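Local structure of sarcoplasmic calcium-binding protein (Branchiostoma lanceolatum, 2SAS) at residues Phe156-Asn159 against Arg160-Leu164; Asn3-Gln6 against Lys7-Ile10; Leu83-Trp86 against Glu87-Ile90; Glu40-Lys43 against Gly44-Asp48. The protein binds calcium ions through EF-hand loops and seems more abundant in fast-contracting muscles, though its exact role there is not established. All blocks are in the same frame, centred on the assembly; numbering follows the deposited sequence.

How the interactions relate
All four contacts are local, and each lies within one continuous stretch. They follow one another along the chain without nesting or crossing. Interaction 2 is the start of helix 4-18, the first helix of EF-hand 1. Interaction 4 closes the tight turn between helix 28-42 and helix 48-69, on the opposite side of the chain's centre from interactions 2 and 3. Interaction 3 lies within helix 79-91 of EF-hand 2. Interactions 2 and 3 touch: Ile-10 packs on Trp-86 and Ile-90, and Lys-7 packs on Leu-83. Interaction 1 comes last, at the start of helix 158-170 in EF-hand 4. The other end of that helix reaches Trp-86 and Ile-90.

Interaction 1 (Phe156-Asn159 against Arg160-Leu164); sequences FDLN and RYKEL
The carbonyl oxygen of Asp-157 is gripped by two backbone N-H groups of the next turn, those of Arg-160 and Tyr-161. Tyr-161 N lies 2.8 Å from Asp-157 O, in the carbonyl plane, and its bond is fairly straight at 157°. Arg-160 N is 2.9 Å from the same Asp-157 O but sits above that plane, and its bond is more bent. The side chain of Asp-157 folds back over the helix start. Its OD1 takes a weak bond from Arg-160 N, and its OD2 another weak one from Asn-159 N. The carboxylate would suit the positive end of the helix. Lys-162 N continues the ladder with a nearly linear bond to Leu-158 O.

Next to this cap lies an apolar patch. The CG atoms of Phe-156 and Tyr-161 both stand anti to their backbone N (chi1 -163° and -170°), and the two side chains run side by side. Phe-156 CE1 meets the edge of the Tyr-161 ring, 3.8 Å from CD1. Leu-164 CD1 comes within 4.1 Å of Phe-156 CE1. Arg-160 adds its CB, 4.0 Å from Phe-156 CD1. Beyond that its chain bends away, and Arg-160 NE forms a salt bridge to Glu-163 OE1 at 3.3 Å, its hydrogen bond weak.

Ile-148 of helix 141-149 packs on Phe-156, while helix 103-114 packs on Tyr-161. Phe-156 is backbone hydrogen-bonded to Val-122 of the third calcium loop. The arrangement is an aspartate N-cap opening the second helix of EF-hand 4, whose loop is joined to that of EF-hand 3 as in paired EF-hands.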
loop_
_atom_site.group_PDB
_atom_site.type_symbol
_atom_site.label_atom_id
_atom_site.label_comp_id
_atom_site.label_asym_id
_atom_site.label_seq_id
_atom_site.Cartn_x
_atom_site.Cartn_y
_atom_site.Cartn_z
ATOM N N PHE A 156 21.058 -2.742 -10.651
ATOM C CA PHE A 156 19.926 -3.347 -10.035
ATOM C C PHE A 156 19.839 -4.795 -10.584
ATOM O O PHE A 156 19.015 -5.086 -11.466
ATOM C CB PHE A 156 18.574 -2.640 -10.167
ATOM C CG PHE A 156 17.492 -3.062 -9.198
ATOM C CD1 PHE A 156 17.706 -4.060 -8.255
ATOM C CD2 PHE A 156 16.257 -2.402 -9.238
ATOM C CE1 PHE A 156 16.708 -4.436 -7.347
ATOM C CE2 PHE A 156 15.232 -2.796 -8.365
ATOM C CZ PHE A 156 15.453 -3.822 -7.406
ATOM N N ASP A 157 20.702 -5.640 -10.042
ATOM C CA ASP A 157 20.637 -7.050 -10.467
ATOM C C ASP A 157 20.210 -7.883 -9.247
ATOM O O ASP A 157 19.809 -7.304 -8.199
ATOM C CB ASP A 157 21.967 -7.421 -11.095
ATOM C CG ASP A 157 23.005 -7.693 -10.020
ATOM O OD1 ASP A 157 23.126 -6.828 -9.157
ATOM O OD2 ASP A 157 23.609 -8.776 -10.047
ATOM N N LEU A 158 20.259 -9.199 -9.378
ATOM C CA LEU A 158 19.887 -10.185 -8.367
ATOM C C LEU A 158 20.707 -9.995 -7.085
ATOM O O LEU A 158 20.114 -10.025 -6.003
ATOM C CB LEU A 158 19.990 -11.590 -8.915
ATOM C CG LEU A 158 19.003 -12.661 -8.511
ATOM C CD1 LEU A 158 19.685 -14.020 -8.416
ATOM C CD2 LEU A 158 18.224 -12.326 -7.254
ATOM N N ASN A 159 22.010 -9.745 -7.201
ATOM C CA ASN A 159 22.779 -9.537 -5.967
ATOM C C ASN A 159 22.408 -8.222 -5.315
ATOM O O ASN A 159 22.723 -8.127 -4.116
ATOM C CB ASN A 159 24.289 -9.665 -6.101
ATOM C CG ASN A 159 24.553 -10.995 -6.772
ATOM O OD1 ASN A 159 24.590 -10.983 -8.014
ATOM N ND2 ASN A 159 24.623 -12.062 -5.994
ATOM N N ARG A 160 21.825 -7.305 -6.049
ATOM C CA ARG A 160 21.441 -6.005 -5.485
ATOM C C ARG A 160 20.091 -6.239 -4.761
ATOM O O ARG A 160 19.948 -5.781 -3.640
ATOM C CB ARG A 160 21.255 -4.926 -6.529
ATOM C CG ARG A 160 21.789 -3.572 -6.088
ATOM C CD ARG A 160 21.199 -3.095 -4.843
ATOM N NE ARG A 160 22.108 -2.247 -4.034
ATOM C CZ ARG A 160 21.629 -1.095 -3.566
ATOM N NH1 ARG A 160 20.405 -0.783 -4.039
ATOM N NH2 ARG A 160 22.184 -0.243 -2.767
ATOM N N TYR A 161 19.268 -6.999 -5.445
ATOM C CA TYR A 161 17.957 -7.398 -5.020
ATOM C C TYR A 161 18.019 -8.046 -3.611
ATOM O O TYR A 161 17.352 -7.521 -2.711
ATOM C CB TYR A 161 17.192 -8.337 -6.006
ATOM C CG TYR A 161 15.782 -8.418 -5.468
ATOM C CD1 TYR A 161 14.891 -7.356 -5.636
ATOM C CD2 TYR A 161 15.353 -9.535 -4.735
ATOM C CE1 TYR A 161 13.590 -7.441 -5.173
ATOM C CE2 TYR A 161 14.052 -9.616 -4.242
ATOM C CZ TYR A 161 13.187 -8.562 -4.444
ATOM O OH TYR A 161 11.943 -8.630 -3.878
ATOM N N LYS A 162 18.762 -9.112 -3.539
ATOM C CA LYS A 162 19.092 -9.898 -2.390
ATOM C C LYS A 162 19.452 -8.988 -1.189
ATOM O O LYS A 162 18.951 -9.261 -0.107
ATOM C CB LYS A 162 20.319 -10.812 -2.592
ATOM C CG LYS A 162 20.047 -12.034 -3.506
ATOM C CD LYS A 162 21.297 -12.896 -3.621
ATOM C CE LYS A 162 21.099 -14.099 -4.537
ATOM N NZ LYS A 162 22.156 -15.115 -4.274
ATOM N N GLU A 163 20.272 -7.982 -1.417
ATOM C CA GLU A 163 20.757 -7.067 -0.384
ATOM C C GLU A 163 19.604 -6.261 0.193
ATOM O O GLU A 163 19.507 -6.043 1.400
ATOM C CB GLU A 163 21.829 -6.065 -0.870
ATOM C CG GLU A 163 23.119 -6.503 -1.538
ATOM C CD GLU A 163 23.994 -5.416 -2.144
ATOM O OE1 GLU A 163 23.841 -4.208 -1.971
ATOM O OE2 GLU A 163 24.920 -5.858 -2.893
ATOM N N LEU A 164 18.786 -5.775 -0.748
ATOM C CA LEU A 164 17.630 -4.947 -0.369
ATOM C C LEU A 164 16.559 -5.786 0.288
ATOM O O LEU A 164 15.970 -5.386 1.306
ATOM C CB LEU A 164 17.223 -4.169 -1.599
ATOM C CG LEU A 164 18.276 -3.287 -2.258
ATOM C CD1 LEU A 164 17.790 -2.924 -3.657
ATOM C CD2 LEU A 164 18.429 -2.029 -1.408
#

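Interaction 2 (Asn3-Gln6 against Lys7-Ile10); sequences NDFQ and KQKI
Phe-5 and Lys-9 make the tight part of this contact, one turn apart on helix 4-18. The Lys-9 chain passes over one face of the Phe-5 ring in a CH-pi contact. Lys-9 CD lies 3.4 Å from Phe-5 CZ and is offset toward the rim. A bend at chi3 (-53°) leads the chain past the rim of the ring, and Lys-9 NZ ends 3.4 Å from Phe-5 CE2. The amino group then bonds to Ser-171 O, with a weak second bond to Arg-167 O. At the ring edge sits Gln-8 OE1, 4.1 Å from Phe-5 CD1, with its amide plane almost perpendicular to the ring.

The other side is looser. Asp-4 OD1 and Lys-7 NZ, of opposite charge, lie 4.0 Å apart, beyond a salt bridge, and would attract one another only loosely. Asp-4 is exposed, and it packs against Lys-184 of the second subunit.

Asn-3 caps the start of the helix. Its OD1 receives Gln-6 N at 2.9 Å, nearly along the C=O direction. Its backbone O receives Lys-7 N at 3.1 Å. Asn-3 ND2 turns to Pro-172 O, so one side chain serves both the helix start and the C-terminal segment.

The chemistry implies a divided role for Lys-9: its methylenes act as apolar cover for the ring, while carbonyl oxygens at the C-terminal end of helix 158-170 would help to offset its buried charge.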
loop_
_atom_site.group_PDB
_atom_site.type_symbol
_atom_site.label_atom_id
_atom_site.label_comp_id
_atom_site.label_asym_id
_atom_site.label_seq_id
_atom_site.Cartn_x
_atom_site.Cartn_y
_atom_site.Cartn_z
ATOM N N ASN A 3 10.819 -3.603 16.475
ATOM C CA ASN A 3 10.157 -2.283 16.756
ATOM C C ASN A 3 9.008 -2.190 15.762
ATOM O O ASN A 3 8.822 -3.106 14.909
ATOM C CB ASN A 3 11.207 -1.203 16.730
ATOM C CG ASN A 3 11.974 -1.053 15.416
ATOM O OD1 ASN A 3 11.521 -1.529 14.384
ATOM N ND2 ASN A 3 13.121 -0.390 15.429
ATOM N N ASP A 4 8.286 -1.092 15.829
ATOM C CA ASP A 4 7.126 -0.783 15.027
ATOM C C ASP A 4 7.477 -0.915 13.520
ATOM O O ASP A 4 6.821 -1.686 12.835
ATOM C CB ASP A 4 6.503 0.559 15.364
ATOM C CG ASP A 4 5.738 0.607 16.669
ATOM O OD1 ASP A 4 5.555 -0.422 17.291
ATOM O OD2 ASP A 4 5.336 1.710 17.130
ATOM N N PHE A 5 8.481 -0.171 13.140
ATOM C CA PHE A 5 9.047 -0.088 11.811
ATOM C C PHE A 5 9.315 -1.478 11.235
ATOM O O PHE A 5 8.910 -1.765 10.100
ATOM C CB PHE A 5 10.321 0.767 11.747
ATOM C CG PHE A 5 10.856 0.902 10.360
ATOM C CD1 PHE A 5 10.074 1.474 9.354
ATOM C CD2 PHE A 5 12.142 0.411 10.065
ATOM C CE1 PHE A 5 10.583 1.552 8.027
ATOM C CE2 PHE A 5 12.657 0.535 8.790
ATOM C CZ PHE A 5 11.907 1.129 7.783
ATOM N N GLN A 6 10.014 -2.287 12.048
ATOM C CA GLN A 6 10.316 -3.640 11.622
ATOM C C GLN A 6 9.042 -4.422 11.302
ATOM O O GLN A 6 8.951 -5.129 10.302
ATOM C CB GLN A 6 11.143 -4.416 12.679
ATOM C CG GLN A 6 12.572 -3.889 12.711
ATOM C CD GLN A 6 13.413 -4.679 13.692
ATOM O OE1 GLN A 6 14.399 -5.302 13.317
ATOM N NE2 GLN A 6 12.986 -4.548 14.966
ATOM N N LYS A 7 8.067 -4.316 12.192
ATOM C CA LYS A 7 6.797 -5.010 12.112
ATOM C C LYS A 7 5.952 -4.550 10.939
ATOM O O LYS A 7 5.163 -5.367 10.400
ATOM C CB LYS A 7 5.999 -4.964 13.421
ATOM C CG LYS A 7 6.593 -5.974 14.410
ATOM C CD LYS A 7 6.512 -5.517 15.850
ATOM C CE LYS A 7 5.122 -5.088 16.234
ATOM N NZ LYS A 7 5.181 -4.408 17.576
ATOM N N GLN A 8 6.148 -3.319 10.589
ATOM C CA GLN A 8 5.453 -2.672 9.452
ATOM C C GLN A 8 5.885 -3.329 8.130
ATOM O O GLN A 8 5.025 -3.647 7.275
ATOM C CB GLN A 8 5.768 -1.206 9.453
ATOM C CG GLN A 8 4.986 -0.234 8.638
ATOM C CD GLN A 8 5.611 1.168 8.660
ATOM O OE1 GLN A 8 5.967 1.746 9.697
ATOM N NE2 GLN A 8 5.714 1.671 7.427
ATOM N N LYS A 9 7.171 -3.519 7.971
ATOM C CA LYS A 9 7.818 -4.089 6.786
ATOM C C LYS A 9 7.555 -5.573 6.769
ATOM O O LYS A 9 7.445 -6.135 5.671
ATOM C CB LYS A 9 9.324 -3.811 6.667
ATOM C CG LYS A 9 9.664 -2.335 6.959
ATOM C CD LYS A 9 11.145 -2.073 6.881
ATOM C CE LYS A 9 11.950 -3.042 7.759
ATOM N NZ LYS A 9 13.362 -2.689 7.910
ATOM N N ILE A 10 7.513 -6.195 7.941
ATOM C CA ILE A 10 7.168 -7.632 7.985
ATOM C C ILE A 10 5.719 -7.806 7.494
ATOM O O ILE A 10 5.377 -8.672 6.680
ATOM C CB ILE A 10 7.504 -8.315 9.332
ATOM C CG1 ILE A 10 9.071 -8.388 9.487
ATOM C CG2 ILE A 10 6.972 -9.764 9.283
ATOM C CD1 ILE A 10 9.605 -8.434 10.939
#

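Interaction 3 (Leu83-Trp86 against Glu87-Ile90); sequences LAMW and EKTI
Thr-89 turns its hydroxyl back on Trp-86. With chi1 at 61°, OG1 stands between the backbone N and the carbonyl carbon, and from there Thr-89 OG1 donates to Trp-86 O at 3.2 Å. Ile-90 N also donates to Trp-86 O, at 2.8 Å and nearer the C=O axis than the hydroxyl. The hydroxyl also lies close against the indole, with Thr-89 OG1 3.0 Å from Trp-86 CE3. A valine in place of Thr-89 would leave Trp-86 O with the Ile-90 N bond but would probably lose the second grip that ties this side chain to the carbonyl.

Ile-90 meets the indole at its edge. Its CG1 lies 4.1 Å from Trp-86 CE3, and the two side chains cross at about a right angle. This is the helix that follows the calcium loop of EF-hand 2, whose ligand Glu-81 sits just upstream. Trp-86 packs on Ile-10 of helix 4-18, and Tyr-82 meets it edge to face.

Met-85 reaches toward helix 48-69. Its chain is extended through chi1 and chi2 (172° and 173°), then bends at the sulfur, and it packs on Leu-65 of that helix. Bends at chi2 and chi3 of Lys-88 curl its chain back, placing Lys-88 CE 4.0 Å from Met-85 CG and 3.4 Å from Met-85 O.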
loop_
_atom_site.group_PDB
_atom_site.type_symbol
_atom_site.label_atom_id
_atom_site.label_comp_id
_atom_site.label_asym_id
_atom_site.label_seq_id
_atom_site.Cartn_x
_atom_site.Cartn_y
_atom_site.Cartn_z
ATOM N N LEU A 83 4.911 -13.636 12.246
ATOM C CA LEU A 83 5.655 -12.571 13.027
ATOM C C LEU A 83 6.696 -13.300 13.879
ATOM O O LEU A 83 7.906 -13.046 13.831
ATOM C CB LEU A 83 4.641 -11.776 13.806
ATOM C CG LEU A 83 4.753 -10.279 13.939
ATOM C CD1 LEU A 83 3.978 -9.779 15.162
ATOM C CD2 LEU A 83 6.196 -9.768 14.052
ATOM N N ALA A 84 6.215 -14.273 14.647
ATOM C CA ALA A 84 7.040 -15.143 15.496
ATOM C C ALA A 84 8.215 -15.683 14.754
ATOM O O ALA A 84 9.328 -15.680 15.304
ATOM C CB ALA A 84 6.192 -16.291 16.053
ATOM N N MET A 85 8.036 -16.196 13.547
ATOM C CA MET A 85 9.130 -16.728 12.721
ATOM C C MET A 85 10.168 -15.620 12.490
ATOM O O MET A 85 11.381 -15.839 12.638
ATOM C CB MET A 85 8.662 -17.278 11.387
ATOM C CG MET A 85 9.836 -17.633 10.499
ATOM S SD MET A 85 9.176 -18.477 9.000
ATOM C CE MET A 85 8.278 -17.057 8.350
ATOM N N TRP A 86 9.697 -14.448 12.167
ATOM C CA TRP A 86 10.637 -13.316 11.921
ATOM C C TRP A 86 11.356 -12.840 13.156
ATOM O O TRP A 86 12.573 -12.536 13.060
ATOM C CB TRP A 86 9.922 -12.239 11.118
ATOM C CG TRP A 86 10.094 -12.647 9.678
ATOM C CD1 TRP A 86 9.139 -13.073 8.836
ATOM C CD2 TRP A 86 11.333 -12.678 8.958
ATOM N NE1 TRP A 86 9.676 -13.356 7.620
ATOM C CE2 TRP A 86 11.010 -13.155 7.645
ATOM C CE3 TRP A 86 12.660 -12.391 9.266
ATOM C CZ2 TRP A 86 11.973 -13.307 6.653
ATOM C CZ3 TRP A 86 13.618 -12.566 8.278
ATOM C CH2 TRP A 86 13.283 -13.000 6.999
ATOM N N GLU A 87 10.669 -12.810 14.278
ATOM C CA GLU A 87 11.315 -12.399 15.550
ATOM C C GLU A 87 12.444 -13.341 15.882
ATOM O O GLU A 87 13.484 -12.899 16.379
ATOM C CB GLU A 87 10.401 -12.289 16.740
ATOM C CG GLU A 87 9.150 -11.411 16.637
ATOM C CD GLU A 87 9.011 -10.574 17.900
ATOM O OE1 GLU A 87 9.664 -10.960 18.868
ATOM O OE2 GLU A 87 8.276 -9.563 17.814
ATOM N N LYS A 88 12.231 -14.601 15.578
ATOM C CA LYS A 88 13.266 -15.656 15.839
ATOM C C LYS A 88 14.448 -15.401 14.928
ATOM O O LYS A 88 15.545 -15.163 15.421
ATOM C CB LYS A 88 12.620 -17.003 15.783
ATOM C CG LYS A 88 13.284 -18.314 15.624
ATOM C CD LYS A 88 12.476 -19.330 14.801
ATOM C CE LYS A 88 12.199 -19.066 13.353
ATOM N NZ LYS A 88 13.244 -19.568 12.391
ATOM N N THR A 89 14.351 -15.349 13.607
ATOM C CA THR A 89 15.506 -15.091 12.743
ATOM C C THR A 89 16.146 -13.728 12.842
ATOM O O THR A 89 17.351 -13.613 12.569
ATOM C CB THR A 89 15.123 -15.377 11.227
ATOM O OG1 THR A 89 14.068 -14.440 11.000
ATOM C CG2 THR A 89 14.661 -16.795 11.000
ATOM N N ILE A 90 15.391 -12.678 13.152
ATOM C CA ILE A 90 16.079 -11.357 13.230
ATOM C C ILE A 90 17.021 -11.458 14.418
ATOM O O ILE A 90 18.176 -11.024 14.438
ATOM C CB ILE A 90 15.055 -10.174 13.305
ATOM C CG1 ILE A 90 14.451 -9.890 11.917
ATOM C CG2 ILE A 90 15.708 -8.890 13.876
ATOM C CD1 ILE A 90 13.392 -8.756 11.842
#

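Interaction 4 (Glu40-Lys43 against Gly44-Asp48); sequences EVNK and GSLSD
Helical geometry breaks at Lys-43, where phi turns positive (37°), and Asn-42 O accepts Ser-45 N three residues on, at 2.7 Å. This is the short turn that links helix 28-42 to helix 48-69, joining the end of EF-hand 1 to the start of EF-hand 2. A second, weak backbone bond follows, from Leu-46 N to Lys-43 O at 3.5 Å.

The side chain of Ser-45 strengthens the turn. Its OG lies beside its own backbone N (chi1 -47°), which lets both groups reach the same acceptor. Ser-45 OG donates to Asn-42 O at 2.8 Å. Two bonds from one residue therefore hold this last helical carbonyl, each tilted somewhat from its plane.

Asn-42 and Leu-46 meet across the turn. Leu-46 CD2 rests 3.6 Å from both CB and CG of Asn-42, so a methyl group lies against the root of the amide. Tyr-51 of helix 48-69 packs on both side chains, and its hydroxyl bonds to Lys-43 O. With a glycine in place of Asn-42, Leu-46 CD2 would lose the CB and CG it rests on and would probably be freer to move, with Tyr-51 left as its neighbour.

Ser-47 sits at the N-cap of helix 48-69, where its OG is hydrogen-bonded to Asp-50 OD2. Lys-43 turns the other way. Its chain runs extended back along helix 28-42 until the last torsion bends it inward, and Lys-43 NZ donates to Glu-40 O at 3.0 Å.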
loop_
_atom_site.group_PDB
_atom_site.type_symbol
_atom_site.label_atom_id
_atom_site.label_comp_id
_atom_site.label_asym_id
_atom_site.label_seq_id
_atom_site.Cartn_x
_atom_site.Cartn_y
_atom_site.Cartn_z
ATOM N N GLU A 40 -0.969 -16.962 -16.155
ATOM C CA GLU A 40 -1.813 -15.812 -16.509
ATOM C C GLU A 40 -1.054 -14.903 -17.471
ATOM O O GLU A 40 -1.566 -14.572 -18.586
ATOM C CB GLU A 40 -2.234 -15.064 -15.271
ATOM C CG GLU A 40 -3.408 -14.200 -14.851
ATOM C CD GLU A 40 -3.124 -13.275 -13.682
ATOM O OE1 GLU A 40 -3.125 -13.585 -12.500
ATOM O OE2 GLU A 40 -2.811 -12.101 -13.997
ATOM N N VAL A 41 0.165 -14.523 -17.108
ATOM C CA VAL A 41 1.012 -13.635 -17.879
ATOM C C VAL A 41 1.982 -14.244 -18.869
ATOM O O VAL A 41 2.321 -13.478 -19.803
ATOM C CB VAL A 41 1.825 -12.664 -16.955
ATOM C CG1 VAL A 41 1.010 -12.247 -15.744
ATOM C CG2 VAL A 41 3.180 -13.222 -16.634
ATOM N N ASN A 42 2.478 -15.434 -18.636
ATOM C CA ASN A 42 3.425 -16.046 -19.560
ATOM C C ASN A 42 2.810 -16.945 -20.657
ATOM O O ASN A 42 3.513 -17.225 -21.640
ATOM C CB ASN A 42 4.448 -16.905 -18.800
ATOM C CG ASN A 42 5.486 -16.026 -18.117
ATOM O OD1 ASN A 42 5.193 -15.584 -17.005
ATOM N ND2 ASN A 42 6.618 -15.869 -18.800
ATOM N N LYS A 43 1.635 -17.418 -20.385
ATOM C CA LYS A 43 0.852 -18.347 -21.175
ATOM C C LYS A 43 1.749 -19.387 -21.826
ATOM O O LYS A 43 2.585 -20.005 -21.185
ATOM C CB LYS A 43 0.049 -17.532 -22.176
ATOM C CG LYS A 43 -0.868 -16.491 -21.500
ATOM C CD LYS A 43 -1.453 -15.626 -22.612
ATOM C CE LYS A 43 -2.411 -14.567 -22.103
ATOM N NZ LYS A 43 -3.262 -15.154 -21.036
ATOM N N GLY A 44 1.634 -19.544 -23.143
ATOM C CA GLY A 44 2.403 -20.455 -23.966
ATOM C C GLY A 44 3.841 -20.024 -24.170
ATOM O O GLY A 44 4.592 -20.768 -24.867
ATOM N N SER A 45 4.243 -18.896 -23.564
ATOM C CA SER A 45 5.667 -18.519 -23.760
ATOM C C SER A 45 6.548 -19.539 -23.041
ATOM O O SER A 45 7.726 -19.607 -23.335
ATOM C CB SER A 45 6.079 -17.160 -23.233
ATOM O OG SER A 45 5.163 -16.147 -23.609
ATOM N N LEU A 46 5.940 -20.201 -22.079
ATOM C CA LEU A 46 6.673 -21.190 -21.236
ATOM C C LEU A 46 6.112 -22.557 -21.555
ATOM O O LEU A 46 4.897 -22.643 -21.848
ATOM C CB LEU A 46 6.449 -20.724 -19.783
ATOM C CG LEU A 46 7.546 -20.096 -18.961
ATOM C CD1 LEU A 46 8.470 -19.197 -19.768
ATOM C CD2 LEU A 46 6.981 -19.264 -17.800
ATOM N N SER A 47 6.891 -23.596 -21.493
ATOM C CA SER A 47 6.350 -24.949 -21.737
ATOM C C SER A 47 5.697 -25.513 -20.464
ATOM O O SER A 47 5.854 -24.960 -19.332
ATOM C CB SER A 47 7.485 -25.863 -22.158
ATOM O OG SER A 47 8.541 -25.770 -21.261
ATOM N N ASP A 48 5.018 -26.621 -20.634
ATOM C CA ASP A 48 4.354 -27.340 -19.526
ATOM C C ASP A 48 5.450 -27.636 -18.496
ATOM O O ASP A 48 5.375 -27.336 -17.308
ATOM C CB ASP A 48 3.581 -28.543 -20.057
ATOM C CG ASP A 48 2.905 -29.478 -19.102
ATOM O OD1 ASP A 48 1.972 -29.072 -18.331
ATOM O OD2 ASP A 48 3.138 -30.684 -19.071
#